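Local structure of putative alpha-L-fucosidase (Bacteroides thetaiotaomicron, 3EYP) at residues Y18-I23 and I68-L73; G117-I122 and K159-W164; A341-E346 and Y356-D361. The protein probably acts as an alpha-L-fucosidase of glycosyl hydrolase family 29, removing alpha-L-fucose from its substrates. All coordinates share one frame; numbering follows the deposited sequence.

Contact 1. Residues Y18-I23 and I68-L73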
loop_
_atom_site.group_PDB
_atom_site.type_symbol
_atom_site.label_atom_id
_atom_site.label_comp_id
_atom_site.label_asym_id
_atom_site.label_seq_id
_atom_site.Cartn_x
_atom_site.Cartn_y
_atom_site.Cartn_z
ATOM N N TYR A 18 1.328 1.073 7.453
ATOM C CA TYR A 18 0.632 -0.211 7.389
ATOM C C TYR A 18 -0.874 -0.047 7.669
ATOM O O TYR A 18 -1.741 -0.679 7.056
ATOM C CB TYR A 18 1.271 -1.232 8.363
ATOM C CG TYR A 18 2.045 -2.351 7.713
ATOM C CD1 TYR A 18 3.322 -2.692 8.163
ATOM C CD2 TYR A 18 1.473 -3.102 6.681
ATOM C CE1 TYR A 18 4.011 -3.754 7.607
ATOM C CE2 TYR A 18 2.155 -4.145 6.102
ATOM C CZ TYR A 18 3.429 -4.449 6.549
ATOM O OH TYR A 18 4.110 -5.497 5.989
ATOM N N ASN A 19 -1.155 0.811 8.639
ATOM C CA ASN A 19 -2.506 1.014 9.121
ATOM C C ASN A 19 -3.428 1.725 8.122
ATOM O O ASN A 19 -4.669 1.689 8.231
ATOM C CB ASN A 19 -2.479 1.786 10.445
ATOM C CG ASN A 19 -3.822 1.744 11.148
ATOM O OD1 ASN A 19 -4.496 0.698 11.192
ATOM N ND2 ASN A 19 -4.258 2.901 11.628
ATOM N N ARG A 20 -2.811 2.345 7.130
ATOM C CA ARG A 20 -3.590 3.059 6.069
ATOM C C ARG A 20 -4.419 2.070 5.220
ATOM O O ARG A 20 -5.564 2.290 4.806
ATOM C CB ARG A 20 -2.661 3.846 5.141
ATOM C CG ARG A 20 -1.805 4.889 5.801
ATOM C CD ARG A 20 -0.970 5.629 4.728
ATOM N NE ARG A 20 0.104 6.415 5.305
ATOM C CZ ARG A 20 1.154 6.875 4.618
ATOM N NH1 ARG A 20 1.293 6.649 3.320
ATOM N NH2 ARG A 20 2.062 7.560 5.229
ATOM N N GLU A 21 -3.784 0.940 5.023
ATOM C CA GLU A 21 -4.298 -0.195 4.199
ATOM C C GLU A 21 -4.318 0.080 2.737
ATOM O O GLU A 21 -3.736 -0.652 1.941
ATOM C CB GLU A 21 -5.645 -0.715 4.720
ATOM C CG GLU A 21 -5.424 -1.367 6.071
ATOM C CD GLU A 21 -6.605 -2.114 6.652
ATOM O OE1 GLU A 21 -7.709 -2.115 6.063
ATOM O OE2 GLU A 21 -6.371 -2.702 7.743
ATOM N N MET A 22 -4.910 1.207 2.390
ATOM C CA MET A 22 -4.991 1.667 0.985
ATOM C C MET A 22 -4.503 3.117 0.865
ATOM O O MET A 22 -4.594 3.932 1.806
ATOM C CB MET A 22 -6.446 1.581 0.486
ATOM C CG MET A 22 -6.969 0.199 0.071
ATOM S SD MET A 22 -8.666 0.027 -0.521
ATOM C CE MET A 22 -8.507 0.528 -2.202
ATOM N N ILE A 23 -3.958 3.432 -0.289
ATOM C CA ILE A 23 -3.467 4.797 -0.653
ATOM C C ILE A 23 -3.899 5.114 -2.087
ATOM O O ILE A 23 -3.861 4.223 -2.945
ATOM C CB ILE A 23 -1.929 4.922 -0.545
ATOM C CG1 ILE A 23 -1.434 4.450 0.797
ATOM C CG2 ILE A 23 -1.489 6.334 -0.800
ATOM C CD1 ILE A 23 0.134 4.370 0.933
ATOM N N ILE A 68 -10.470 5.418 1.469
ATOM C CA ILE A 68 -8.997 5.624 1.272
ATOM C C ILE A 68 -8.483 6.825 2.065
ATOM O O ILE A 68 -8.949 7.955 1.831
ATOM C CB ILE A 68 -8.620 5.767 -0.265
ATOM C CG1 ILE A 68 -8.969 4.478 -1.033
ATOM C CG2 ILE A 68 -7.079 6.119 -0.482
ATOM C CD1 ILE A 68 -8.946 4.571 -2.643
ATOM N N PRO A 69 -7.543 6.609 3.001
ATOM C CA PRO A 69 -7.183 7.663 3.969
ATOM C C PRO A 69 -6.050 8.564 3.543
ATOM O O PRO A 69 -5.703 9.547 4.231
ATOM C CB PRO A 69 -6.743 6.843 5.179
ATOM C CG PRO A 69 -6.150 5.582 4.499
ATOM C CD PRO A 69 -7.013 5.292 3.418
ATOM N N ALA A 70 -5.477 8.237 2.379
ATOM C CA ALA A 70 -4.228 8.898 1.936
ATOM C C ALA A 70 -4.098 8.901 0.394
ATOM O O ALA A 70 -4.707 8.085 -0.310
ATOM C CB ALA A 70 -2.985 8.294 2.631
ATOM N N ALA A 71 -3.409 9.923 -0.086
ATOM C CA ALA A 71 -3.280 10.249 -1.520
ATOM C C ALA A 71 -1.918 10.827 -1.865
ATOM O O ALA A 71 -1.414 11.668 -1.172
ATOM C CB ALA A 71 -4.402 11.229 -2.007
ATOM N N ILE A 72 -1.381 10.287 -2.947
ATOM C CA ILE A 72 -0.099 10.678 -3.616
ATOM C C ILE A 72 -0.337 11.239 -5.012
ATOM O O ILE A 72 -0.803 10.572 -5.948
ATOM C CB ILE A 72 0.874 9.476 -3.715
ATOM C CG1 ILE A 72 1.049 8.888 -2.297
ATOM C CG2 ILE A 72 2.249 9.897 -4.350
ATOM C CD1 ILE A 72 2.006 7.623 -2.179
ATOM N N LEU A 73 0.025 12.493 -5.166
ATOM C CA LEU A 73 -0.034 13.163 -6.495
ATOM C C LEU A 73 1.290 13.166 -7.246
ATOM O O LEU A 73 2.351 13.434 -6.687
ATOM C CB LEU A 73 -0.460 14.620 -6.308
ATOM C CG LEU A 73 -0.453 15.508 -7.593
ATOM C CD1 LEU A 73 -1.573 15.093 -8.511
ATOM C CD2 LEU A 73 -0.650 16.978 -7.120
#

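Contact 2. Residues G117-I122 and K159-W164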
loop_
_atom_site.group_PDB
_atom_site.type_symbol
_atom_site.label_atom_id
_atom_site.label_comp_id
_atom_site.label_asym_id
_atom_site.label_seq_id
_atom_site.Cartn_x
_atom_site.Cartn_y
_atom_site.Cartn_z
ATOM N N GLY A 117 -9.469 15.929 5.517
ATOM C CA GLY A 117 -8.823 15.087 6.516
ATOM C C GLY A 117 -8.020 13.885 6.074
ATOM O O GLY A 117 -7.850 12.911 6.809
ATOM N N LEU A 118 -7.492 14.011 4.869
ATOM C CA LEU A 118 -6.751 12.953 4.183
ATOM C C LEU A 118 -5.269 13.296 4.219
ATOM O O LEU A 118 -4.893 14.445 4.294
ATOM C CB LEU A 118 -7.287 12.800 2.772
ATOM C CG LEU A 118 -8.773 12.422 2.708
ATOM C CD1 LEU A 118 -9.214 12.162 1.291
ATOM C CD2 LEU A 118 -9.050 11.219 3.587
ATOM N N LYS A 119 -4.429 12.270 4.270
ATOM C CA LYS A 119 -2.997 12.484 4.298
ATOM C C LYS A 119 -2.444 12.658 2.884
ATOM O O LYS A 119 -2.605 11.790 2.030
ATOM C CB LYS A 119 -2.265 11.318 5.020
ATOM C CG LYS A 119 -2.758 11.068 6.469
ATOM C CD LYS A 119 -2.412 9.607 6.948
ATOM C CE LYS A 119 -2.219 9.603 8.460
ATOM N NZ LYS A 119 -2.272 8.277 9.089
ATOM N N ALA A 120 -1.707 13.739 2.702
ATOM C CA ALA A 120 -1.131 14.113 1.382
ATOM C C ALA A 120 0.240 13.506 1.197
ATOM O O ALA A 120 1.042 13.417 2.122
ATOM C CB ALA A 120 -1.025 15.643 1.215
ATOM N N GLY A 121 0.477 13.055 -0.016
ATOM C CA GLY A 121 1.804 12.620 -0.423
ATOM C C GLY A 121 2.168 13.143 -1.796
ATOM O O GLY A 121 1.318 13.599 -2.573
ATOM N N ILE A 122 3.450 13.046 -2.060
ATOM C CA ILE A 122 4.089 13.562 -3.243
ATOM C C ILE A 122 4.986 12.568 -3.981
ATOM O O ILE A 122 5.870 11.907 -3.407
ATOM C CB ILE A 122 5.000 14.759 -2.882
ATOM C CG1 ILE A 122 4.218 15.948 -2.260
ATOM C CG2 ILE A 122 5.729 15.215 -4.066
ATOM C CD1 ILE A 122 3.110 16.562 -3.234
ATOM N N LYS A 159 1.692 19.208 5.720
ATOM C CA LYS A 159 2.342 17.959 6.235
ATOM C C LYS A 159 2.308 16.950 5.117
ATOM O O LYS A 159 1.278 16.775 4.458
ATOM C CB LYS A 159 1.607 17.339 7.442
ATOM C CG LYS A 159 2.396 16.151 8.025
ATOM C CD LYS A 159 1.889 15.680 9.389
ATOM C CE LYS A 159 2.888 14.756 10.010
ATOM N NZ LYS A 159 2.533 14.383 11.363
ATOM N N ILE A 160 3.444 16.322 4.893
ATOM C CA ILE A 160 3.605 15.357 3.806
ATOM C C ILE A 160 3.879 13.970 4.439
ATOM O O ILE A 160 4.819 13.809 5.244
ATOM C CB ILE A 160 4.747 15.779 2.846
ATOM C CG1 ILE A 160 4.584 17.195 2.234
ATOM C CG2 ILE A 160 4.963 14.696 1.662
ATOM C CD1 ILE A 160 3.436 17.406 1.316
ATOM N N TRP A 161 3.047 12.983 4.064
ATOM C CA TRP A 161 3.087 11.650 4.696
ATOM C C TRP A 161 3.726 10.538 3.852
ATOM O O TRP A 161 4.012 9.446 4.347
ATOM C CB TRP A 161 1.683 11.208 5.100
ATOM C CG TRP A 161 0.995 12.041 6.096
ATOM C CD1 TRP A 161 0.225 13.147 5.852
ATOM C CD2 TRP A 161 0.893 11.764 7.485
ATOM N NE1 TRP A 161 -0.319 13.597 7.030
ATOM C CE2 TRP A 161 0.081 12.761 8.050
ATOM C CE3 TRP A 161 1.421 10.763 8.318
ATOM C CZ2 TRP A 161 -0.207 12.794 9.408
ATOM C CZ3 TRP A 161 1.136 10.808 9.674
ATOM C CH2 TRP A 161 0.336 11.815 10.204
ATOM N N GLU A 162 3.943 10.835 2.589
ATOM C CA GLU A 162 4.739 9.949 1.702
ATOM C C GLU A 162 5.426 10.711 0.612
ATOM O O GLU A 162 4.847 11.615 0.010
ATOM C CB GLU A 162 3.880 8.862 1.070
ATOM C CG GLU A 162 4.675 7.747 0.406
ATOM C CD GLU A 162 4.040 6.364 0.535
ATOM O OE1 GLU A 162 3.213 6.178 1.469
ATOM O OE2 GLU A 162 4.349 5.492 -0.348
ATOM N N THR A 163 6.687 10.339 0.386
ATOM C CA THR A 163 7.459 10.808 -0.797
ATOM C C THR A 163 7.816 9.578 -1.583
ATOM O O THR A 163 8.290 8.597 -1.026
ATOM C CB THR A 163 8.737 11.582 -0.381
ATOM O OG1 THR A 163 8.374 12.822 0.218
ATOM C CG2 THR A 163 9.627 11.903 -1.541
ATOM N N TRP A 164 7.534 9.620 -2.875
ATOM C CA TRP A 164 7.677 8.448 -3.760
ATOM C C TRP A 164 8.787 8.681 -4.756
ATOM O O TRP A 164 8.743 9.650 -5.546
ATOM C CB TRP A 164 6.405 8.206 -4.511
ATOM C CG TRP A 164 5.886 6.828 -4.568
ATOM C CD1 TRP A 164 5.183 6.179 -3.609
ATOM C CD2 TRP A 164 5.966 5.937 -5.676
ATOM N NE1 TRP A 164 4.863 4.913 -4.027
ATOM C CE2 TRP A 164 5.300 4.751 -5.308
ATOM C CE3 TRP A 164 6.548 6.023 -6.944
ATOM C CZ2 TRP A 164 5.177 3.655 -6.175
ATOM C CZ3 TRP A 164 6.431 4.929 -7.793
ATOM C CH2 TRP A 164 5.729 3.777 -7.397
HETATM O O HOH W 1 -1.302 15.626 4.897
#

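Contact 3. Residues A341-E346 and Y356-D361. With GOL (glycerol), chain E.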
loop_
_atom_site.group_PDB
_atom_site.type_symbol
_atom_site.label_atom_id
_atom_site.label_comp_id
_atom_site.label_asym_id
_atom_site.label_seq_id
_atom_site.Cartn_x
_atom_site.Cartn_y
_atom_site.Cartn_z
ATOM N N ALA A 341 -4.218 -14.888 31.170
ATOM C CA ALA A 341 -5.591 -14.409 30.956
ATOM C C ALA A 341 -5.593 -13.113 30.144
ATOM O O ALA A 341 -6.440 -12.886 29.286
ATOM C CB ALA A 341 -6.336 -14.249 32.310
ATOM N N LYS A 342 -4.581 -12.305 30.385
ATOM C CA LYS A 342 -4.382 -11.061 29.629
ATOM C C LYS A 342 -4.263 -11.323 28.121
ATOM O O LYS A 342 -4.522 -10.443 27.282
ATOM C CB LYS A 342 -3.089 -10.385 30.054
ATOM C CG LYS A 342 -3.082 -8.942 29.815
ATOM C CD LYS A 342 -2.178 -8.247 30.798
ATOM C CE LYS A 342 -0.847 -7.867 30.181
ATOM N NZ LYS A 342 -0.887 -6.468 29.608
ATOM N N TYR A 343 -3.852 -12.549 27.832
ATOM C CA TYR A 343 -3.475 -13.013 26.479
ATOM C C TYR A 343 -4.278 -14.190 26.000
ATOM O O TYR A 343 -3.837 -14.955 25.150
ATOM C CB TYR A 343 -2.009 -13.426 26.471
ATOM C CG TYR A 343 -1.021 -12.351 26.924
ATOM C CD1 TYR A 343 -0.666 -11.302 26.083
ATOM C CD2 TYR A 343 -0.404 -12.424 28.190
ATOM C CE1 TYR A 343 0.243 -10.328 26.487
ATOM C CE2 TYR A 343 0.541 -11.472 28.586
ATOM C CZ TYR A 343 0.842 -10.412 27.744
ATOM O OH TYR A 343 1.733 -9.442 28.132
ATOM N N SER A 344 -5.465 -14.364 26.550
ATOM C CA SER A 344 -6.290 -15.537 26.202
ATOM C C SER A 344 -6.656 -15.542 24.736
ATOM O O SER A 344 -6.716 -14.478 24.115
ATOM C CB SER A 344 -7.616 -15.552 26.991
ATOM O OG SER A 344 -8.345 -14.356 26.771
ATOM N N PRO A 345 -6.992 -16.716 24.193
ATOM C CA PRO A 345 -7.342 -16.809 22.777
ATOM C C PRO A 345 -8.598 -16.081 22.445
ATOM O O PRO A 345 -8.858 -15.758 21.280
ATOM C CB PRO A 345 -7.531 -18.316 22.536
ATOM C CG PRO A 345 -7.812 -18.898 23.847
ATOM C CD PRO A 345 -7.174 -17.997 24.896
ATOM N N GLU A 346 -9.382 -15.799 23.471
ATOM C CA GLU A 346 -10.611 -15.026 23.260
ATOM C C GLU A 346 -10.307 -13.602 22.753
ATOM O O GLU A 346 -11.139 -12.951 22.136
ATOM C CB GLU A 346 -11.464 -14.932 24.535
ATOM C CG GLU A 346 -12.204 -16.216 24.818
ATOM C CD GLU A 346 -11.385 -17.168 25.654
ATOM O OE1 GLU A 346 -10.232 -16.787 25.988
ATOM O OE2 GLU A 346 -11.902 -18.291 25.966
ATOM N N TYR A 356 -4.330 -9.039 22.199
ATOM C CA TYR A 356 -3.968 -10.222 21.424
ATOM C C TYR A 356 -3.831 -11.477 22.234
ATOM O O TYR A 356 -3.546 -11.429 23.419
ATOM C CB TYR A 356 -2.659 -9.938 20.691
ATOM C CG TYR A 356 -1.537 -9.424 21.531
ATOM C CD1 TYR A 356 -0.548 -10.284 21.973
ATOM C CD2 TYR A 356 -1.428 -8.087 21.852
ATOM C CE1 TYR A 356 0.505 -9.846 22.687
ATOM C CE2 TYR A 356 -0.345 -7.631 22.593
ATOM C CZ TYR A 356 0.599 -8.545 23.016
ATOM O OH TYR A 356 1.677 -8.181 23.752
ATOM N N PHE A 357 -4.063 -12.600 21.552
ATOM C CA PHE A 357 -3.607 -13.920 21.998
ATOM C C PHE A 357 -2.081 -14.043 21.955
ATOM O O PHE A 357 -1.435 -13.600 21.006
ATOM C CB PHE A 357 -4.218 -15.029 21.146
ATOM C CG PHE A 357 -3.586 -16.372 21.375
ATOM C CD1 PHE A 357 -3.649 -16.978 22.633
ATOM C CD2 PHE A 357 -2.861 -16.997 20.361
ATOM C CE1 PHE A 357 -3.044 -18.184 22.841
ATOM C CE2 PHE A 357 -2.248 -18.171 20.563
ATOM C CZ PHE A 357 -2.330 -18.789 21.803
ATOM N N ALA A 358 -1.505 -14.682 22.973
ATOM C CA ALA A 358 -0.077 -15.040 22.911
ATOM C C ALA A 358 0.188 -16.336 23.614
ATOM O O ALA A 358 -0.547 -16.728 24.539
ATOM C CB ALA A 358 0.836 -13.948 23.505
ATOM N N GLY A 359 1.260 -16.939 23.156
ATOM C CA GLY A 359 1.857 -18.136 23.698
ATOM C C GLY A 359 2.958 -17.856 24.687
ATOM O O GLY A 359 3.287 -16.723 25.018
ATOM N N LYS A 360 3.414 -18.948 25.279
ATOM C CA LYS A 360 4.450 -18.897 26.298
ATOM C C LYS A 360 5.826 -18.773 25.641
ATOM O O LYS A 360 6.053 -19.300 24.553
ATOM C CB LYS A 360 4.387 -20.174 27.178
ATOM C CG LYS A 360 3.101 -20.301 27.953
ATOM C CD LYS A 360 3.053 -21.613 28.747
ATOM C CE LYS A 360 1.699 -21.797 29.377
ATOM N NZ LYS A 360 1.537 -23.173 29.867
ATOM N N ASP A 361 6.735 -18.097 26.336
ATOM C CA ASP A 361 8.106 -17.911 25.855
ATOM C C ASP A 361 8.677 -19.246 25.425
ATOM O O ASP A 361 8.718 -20.246 26.193
ATOM C CB ASP A 361 9.029 -17.299 26.921
ATOM C CG ASP A 361 8.726 -15.845 27.243
ATOM O OD1 ASP A 361 8.066 -15.146 26.449
ATOM O OD2 ASP A 361 9.186 -15.376 28.326
HETATM C C1 GOL E . -2.477 -8.537 25.496
HETATM O O1 GOL E . -3.800 -8.815 25.128
HETATM C C2 GOL E . -2.382 -7.035 25.596
HETATM O O2 GOL E . -3.578 -6.616 26.208
HETATM C C3 GOL E . -1.232 -6.655 26.490
HETATM O O3 GOL E . -0.293 -5.936 25.735
#

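Contact 1. Residues Y18-I23 and I68-L73
Met22 and Ile23 meet Ile68, Pro69 and Ala70 in a buried, largely apolar contact where two neighbouring parallel strands of the TIM barrel begin. Pro69 presents its ring to the turn that ends helix 12-20: CG lies 3.4 Å from Arg20 O, and CD comes to 3.2 Å from Met22 O. Arg20 O also accepts Met22 N at 2.7 Å within the turn, where Glu21 takes a positive phi as the chain leaves the helix. Met22 and Ile68 cross obliquely, and the bend at the end of the methionine chain (chi3 81°) brings CE to 4.1 Å from Ile68 CD1. Branch CG2 of Ile68 reaches the backbone instead, 3.7 Å from Ile23 C. Ile23 uses its own CG2, which rests against the Ala70 carbonyl and 3.9 Å from Ile72 CG1. The extended Arg20 chain passes the Ala70 methyl with CD at 3.9 Å, on its way to salt bridges with Glu16 and Glu162. Ala70 pairs through its backbone with Ala24, one residue farther along strand 22-26, whose other neighbour is strand 291-295; the Ile23 and Ile72 side chains also touch Glu162 of strand 162-164.

Contact 2. Residues G117-I122 and K159-W164
Ile122 and Thr163 face each other in a parallel bridge between strands 119-124 and 162-164, adjacent staves of the TIM barrel, whose short segments run at 22° to one another. Three backbone bonds join them: Trp161 N to Ala120 O at 2.8 Å, nearly straight at 174°, then Ile122 N to Glu162 O and Trp164 N to Ile122 O, each 2.9 Å. At the N-terminal end of strand 119-124, the Trp161 indole lies between two lysine chains. On one face is Lys159 CD. Over the opposite face the Lys119 chain, extended beyond CG, carries CE to 3.6 Å above the Trp161 ring plane and NZ to 4.5 Å from the centroid of its six-membered ring, a cation-pi contact. That ammonium also bridges to Glu16, and Lys159 NZ to Asp191, so both charges have acidic partners. At the indole's edge, in its plane, water 1 joins Ala120 N (2.9 Å) to Lys159 O. Beyond, Ile122 CG1 meets Ile160 CD1 at 3.9 Å. Helix 105-116 packs on the side chains of Ala120 and Ile122, while strand 70-76 flanks strand 119-124 and Trp161 pairs through its backbone with Val193 of strand 193-195, the next strand across the sheet.

Contact 3. Residues A341-E346 and Y356-D361
Tyr343 and Tyr356 lie side by side, pointing the same way, and hold a glycerol molecule in the hollow beside them. Their rings are neither stacked nor perpendicular: the planes make 51° with centroids 5.6 Å apart, and they meet obliquely, Tyr343 CE1 to Tyr356 CE1 at 3.8 Å. The hydroxyl of Tyr356 sits near the plane of the Tyr343 ring, at its edge. With CG in the crowded position between its own backbone N and carbonyl carbon (chi1 51°), Tyr356 keeps its ring beside the glycerol, whose C1 lies over one face, toward the rim. That carbon is also 3.4 Å from Tyr343 CD1, so it wedges between the two tyrosines. Glycerol O1 drops to the backbone floor, accepting Tyr356 N at 3.0 Å in a nearly straight bond and lying close to the carbonyls of both Lys342 and Tyr356. The segments belong to the F5/8 type C domain, a jelly-roll beta sandwich of the galactose-binding superfamily; glycerol probably comes from the crystallisation liquor, and no natural ligand is implied. An alanine in place of Tyr356 would remove the ring that lines one side of the hollow, and is likely to leave glycerol C1 without that face and Tyr343 without its aromatic neighbour, though the backbone bond to O1 could remain. Farther along, the methyl of Ala358 rests against Tyr343 CD1 at 4.0 Å. Ala358 N gives the one hydrogen bond between the segments, 3.2 Å to a lone pair of Tyr343 O in its carbonyl plane. Phe357 turns its ring, CG anti to the backbone N (chi1 169°), into the bend at Ser344 and Pro345: Ser344 C meets it at the edge, and Phe357 CD1 packs 4.1 Å from Pro345 CB. Behind this proline stand Val333 and Ala335 of strand 332-335, while Met348 touches the Phe357 side chain.

Overall arrangement
From the N terminus, helix 12-20 leads into the first barrel strand, and contact 1 closes a loop of 44 residues by setting 18-23 against 68-73. The chain then passes through helix 105-116 to strand 119-124, and contact 2 closes a loop of 36 residues around helix 139-155, a beta-alpha-beta crossover. Contact 3, closing only nine residues, joins the loop after strand 332-335 to strand 357-358, the outermost strand of a five-stranded antiparallel sheet in the C-terminal domain. The three follow in series; none nests or crosses. Contacts 1 and 2 share the barrel sheet and touch, through a probable Gly121 N to Ala71 O bond and a salt bridge. Contact 3 lies apart, its centre about 31 Å from that of contact 1.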